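Local coordinates for fluoroacetyl-CoA-specific thioesterase-like domain-containing protein (Thermanaerovibrio acidaminovorans, PDB 3QOO), which is of unknown function but adopts a hot-dog fold and may act as a thioesterase on acyl-CoA substrates, at residues A[62-67]-A[119-124]. Sequence-based numbering, arbitrary orientation.
Sequences EGFVSV and RVVVST
Val65, Val67, Val122 and Thr124 interlock on one face of the antiparallel pair of 62-67 and 119-124. Val122 CG2, the central bump, noses into the notch between the CG2 methyls of Val65 and Val67, touching both at 3.7 Å. Thr124 CG2 nestles beside Val65 CG1 at 3.6 Å, the side chains crossing at about a right angle. On the opposite face Phe64 CD1 slants over the Val122 carbonyl and meets Val121 CG1 at 4.2 Å. Arg119, bent at chi3 (66°), reaches across to the neighbouring strand, NE-H pointing almost straight at Ser66 OG, 2.8 Å away in the guanidinium plane, while Val67 C sits above the rim of one face. Asp57 OD1, hydrogen-bonded to that hydroxyl, is its strongest polar partner. Val65 with Val122 and Val67 with Val120 are antiparallel hydrogen-bonded pairs, two bonds each; Thr124 N reaches Gly63 O (2.9 Å), which a water links to the Ser123 and Thr124 hydroxyls. Ser123 N-caps helix 124-134, its OG bonded to Leu126 N. Strand 64-75, outermost in this chain's hot-dog sheet, starts against the end of 110-123; helix 41-56 packs on Arg119, and from the second subunit Ala34 on Val65, Leu35 on Val67 and Arg119.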
ATOM      1  N   GLU A  62     -23.927  15.161   1.308  1.00 11.78           N
ATOM      2  CA  GLU A  62     -24.001  14.819   2.717  1.00 12.85           C
ATOM      3  C   GLU A  62     -24.468  13.391   2.898  1.00 13.18           C
ATOM      4  O   GLU A  62     -25.476  12.962   2.312  1.00 15.26           O
ATOM      5  CB  GLU A  62     -24.955  15.790   3.427  1.00 13.69           C
ATOM      6  CG  GLU A  62     -25.029  15.686   4.968  1.00 17.11           C
ATOM      7  CD  GLU A  62     -26.154  16.589   5.525  1.00 20.43           C
ATOM      8  OE1 GLU A  62     -27.246  16.561   4.931  1.00 20.24           O
ATOM      9  OE2 GLU A  62     -25.944  17.308   6.539  1.00 19.71           O
ATOM     10  N   GLY A  63     -23.727  12.640   3.715  1.00 12.90           N
ATOM     11  CA  GLY A  63     -24.046  11.248   4.000  1.00 13.40           C
ATOM     12  C   GLY A  63     -23.285  10.239   3.191  1.00 13.07           C
ATOM     13  O   GLY A  63     -23.502   9.039   3.391  1.00 14.59           O
ATOM     14  N   PHE A  64     -22.441  10.697   2.272  1.00 12.62           N
ATOM     15  CA  PHE A  64     -21.680   9.805   1.417  1.00 12.28           C
ATOM     16  C   PHE A  64     -20.187  10.107   1.549  1.00 12.11           C
ATOM     17  O   PHE A  64     -19.783  11.254   1.701  1.00 13.84           O
ATOM     18  CB  PHE A  64     -22.142   9.931  -0.044  1.00 11.90           C
ATOM     19  CG  PHE A  64     -23.540   9.434  -0.253  1.00 13.62           C
ATOM     20  CD1 PHE A  64     -23.803   8.114  -0.598  1.00 15.28           C
ATOM     21  CD2 PHE A  64     -24.608  10.250  -0.013  1.00 16.02           C
ATOM     22  CE1 PHE A  64     -25.105   7.666  -0.740  1.00 17.41           C
ATOM     23  CE2 PHE A  64     -25.897   9.784  -0.143  1.00 19.20           C
ATOM     24  CZ  PHE A  64     -26.150   8.518  -0.505  1.00 19.42           C
ATOM     25  N   VAL A  65     -19.374   9.054   1.466  1.00 12.50           N
ATOM     26  CA  VAL A  65     -17.914   9.130   1.482  1.00 12.91           C
ATOM     27  C   VAL A  65     -17.374   8.098   0.502  1.00 11.63           C
ATOM     28  O   VAL A  65     -18.110   7.245   0.005  1.00 12.37           O
ATOM     29  CB  VAL A  65     -17.327   8.890   2.905  1.00 14.64           C
ATOM     30  CG1 VAL A  65     -17.794  10.026   3.916  1.00 16.88           C
ATOM     31  CG2 VAL A  65     -17.677   7.496   3.379  1.00 14.77           C
ATOM     32  N   SER A  66     -16.062   8.121   0.251  1.00 11.59           N
ATOM     33  CA  SER A  66     -15.431   7.091  -0.579  1.00 12.05           C
ATOM     34  C   SER A  66     -14.620   6.124   0.284  1.00 12.02           C
ATOM     35  O   SER A  66     -14.135   6.492   1.350  1.00 13.13           O
ATOM     36  CB  SER A  66     -14.530   7.691  -1.675  1.00 11.63           C
ATOM     37  OG  SER A  66     -13.377   8.289  -1.165  1.00 11.66           O
ATOM     38  N   VAL A  67     -14.483   4.895  -0.205  1.00 11.71           N
ATOM     39  CA  VAL A  67     -13.706   3.870   0.488  1.00 11.53           C
ATOM     40  C   VAL A  67     -12.808   3.201  -0.530  1.00 11.23           C
ATOM     41  O   VAL A  67     -13.218   2.918  -1.613  1.00 11.32           O
ATOM     42  CB  VAL A  67     -14.640   2.845   1.153  1.00 12.80           C
ATOM     43  CG1 VAL A  67     -13.844   1.783   1.818  1.00 16.28           C
ATOM     44  CG2 VAL A  67     -15.550   3.492   2.207  1.00 14.95           C
ATOM     45  N   ARG A 119     -11.728   3.474  -5.805  1.00  9.64           N
ATOM     46  CA  ARG A 119     -12.518   3.803  -4.609  1.00 10.41           C
ATOM     47  C   ARG A 119     -14.011   3.675  -4.950  1.00 11.66           C
ATOM     48  O   ARG A 119     -14.417   3.889  -6.104  1.00 13.72           O
ATOM     49  CB  ARG A 119     -12.214   5.235  -4.136  1.00 10.48           C
ATOM     50  CG  ARG A 119     -10.746   5.451  -3.822  1.00 11.92           C
ATOM     51  CD  ARG A 119     -10.433   6.777  -3.134  1.00 11.67           C
ATOM     52  NE  ARG A 119     -11.011   6.870  -1.802  1.00 12.24           N
ATOM     53  CZ  ARG A 119     -10.515   6.292  -0.714  1.00 12.50           C
ATOM     54  NH1 ARG A 119      -9.345   5.616  -0.744  1.00 12.02           N
ATOM     55  NH2 ARG A 119     -11.186   6.391   0.429  1.00 14.47           N
ATOM     56  N   VAL A 120     -14.794   3.315  -3.949  1.00 10.79           N
ATOM     57  CA  VAL A 120     -16.234   3.159  -4.069  1.00 11.27           C
ATOM     58  C   VAL A 120     -16.932   4.228  -3.238  1.00 10.51           C
ATOM     59  O   VAL A 120     -16.489   4.571  -2.154  1.00 11.39           O
ATOM     60  CB  VAL A 120     -16.718   1.725  -3.678  1.00 12.22           C
ATOM     61  CG1 VAL A 120     -16.404   1.375  -2.202  1.00 14.08           C
ATOM     62  CG2 VAL A 120     -18.203   1.534  -3.959  1.00 13.81           C
ATOM     63  N   VAL A 121     -18.030   4.772  -3.772  1.00 11.39           N
ATOM     64  CA  VAL A 121     -18.835   5.701  -3.026  1.00 11.42           C
ATOM     65  C   VAL A 121     -19.860   4.947  -2.206  1.00 11.93           C
ATOM     66  O   VAL A 121     -20.573   4.072  -2.741  1.00 13.89           O
ATOM     67  CB  VAL A 121     -19.528   6.720  -3.964  1.00 12.46           C
ATOM     68  CG1 VAL A 121     -20.496   7.581  -3.153  1.00 13.21           C
ATOM     69  CG2 VAL A 121     -18.504   7.497  -4.690  1.00 13.17           C
ATOM     70  N   VAL A 122     -19.902   5.236  -0.902  1.00 11.54           N
ATOM     71  CA  VAL A 122     -20.769   4.527   0.013  1.00 12.76           C
ATOM     72  C   VAL A 122     -21.559   5.542   0.834  1.00 11.27           C
ATOM     73  O   VAL A 122     -21.102   6.653   1.055  1.00 12.75           O
ATOM     74  CB  VAL A 122     -19.937   3.589   0.980  1.00 13.09           C
ATOM     75  CG1 VAL A 122     -19.031   2.596   0.238  1.00 15.46           C
ATOM     76  CG2 VAL A 122     -19.097   4.394   1.975  1.00 14.96           C
ATOM     77  N   SER A 123     -22.717   5.097   1.318  1.00 12.07           N
ATOM     78  CA  SER A 123     -23.447   5.753   2.377  1.00 13.18           C
ATOM     79  C   SER A 123     -22.759   5.480   3.709  1.00 13.19           C
ATOM     80  O   SER A 123     -22.481   4.325   4.035  1.00 13.70           O
ATOM     81  CB  SER A 123     -24.849   5.160   2.452  1.00 14.76           C
ATOM     82  OG  SER A 123     -25.449   5.408   3.699  1.00 16.57           O
ATOM     83  N   THR A 124     -22.463   6.520   4.471  1.00 13.54           N
ATOM     84  CA  THR A 124     -21.820   6.364   5.778  1.00 14.70           C
ATOM     85  C   THR A 124     -22.730   5.515   6.681  1.00 15.01           C
ATOM     86  O   THR A 124     -22.248   4.698   7.457  1.00 15.02           O
ATOM     87  CB  THR A 124     -21.480   7.713   6.439  1.00 16.92           C
ATOM     88  OG1 THR A 124     -22.683   8.400   6.693  1.00 21.09           O
ATOM     89  CG2 THR A 124     -20.607   8.527   5.520  1.00 18.63           C
TER
HETATM   90  O   HOH W   1     -25.312   8.117   5.237  1.00 23.58           O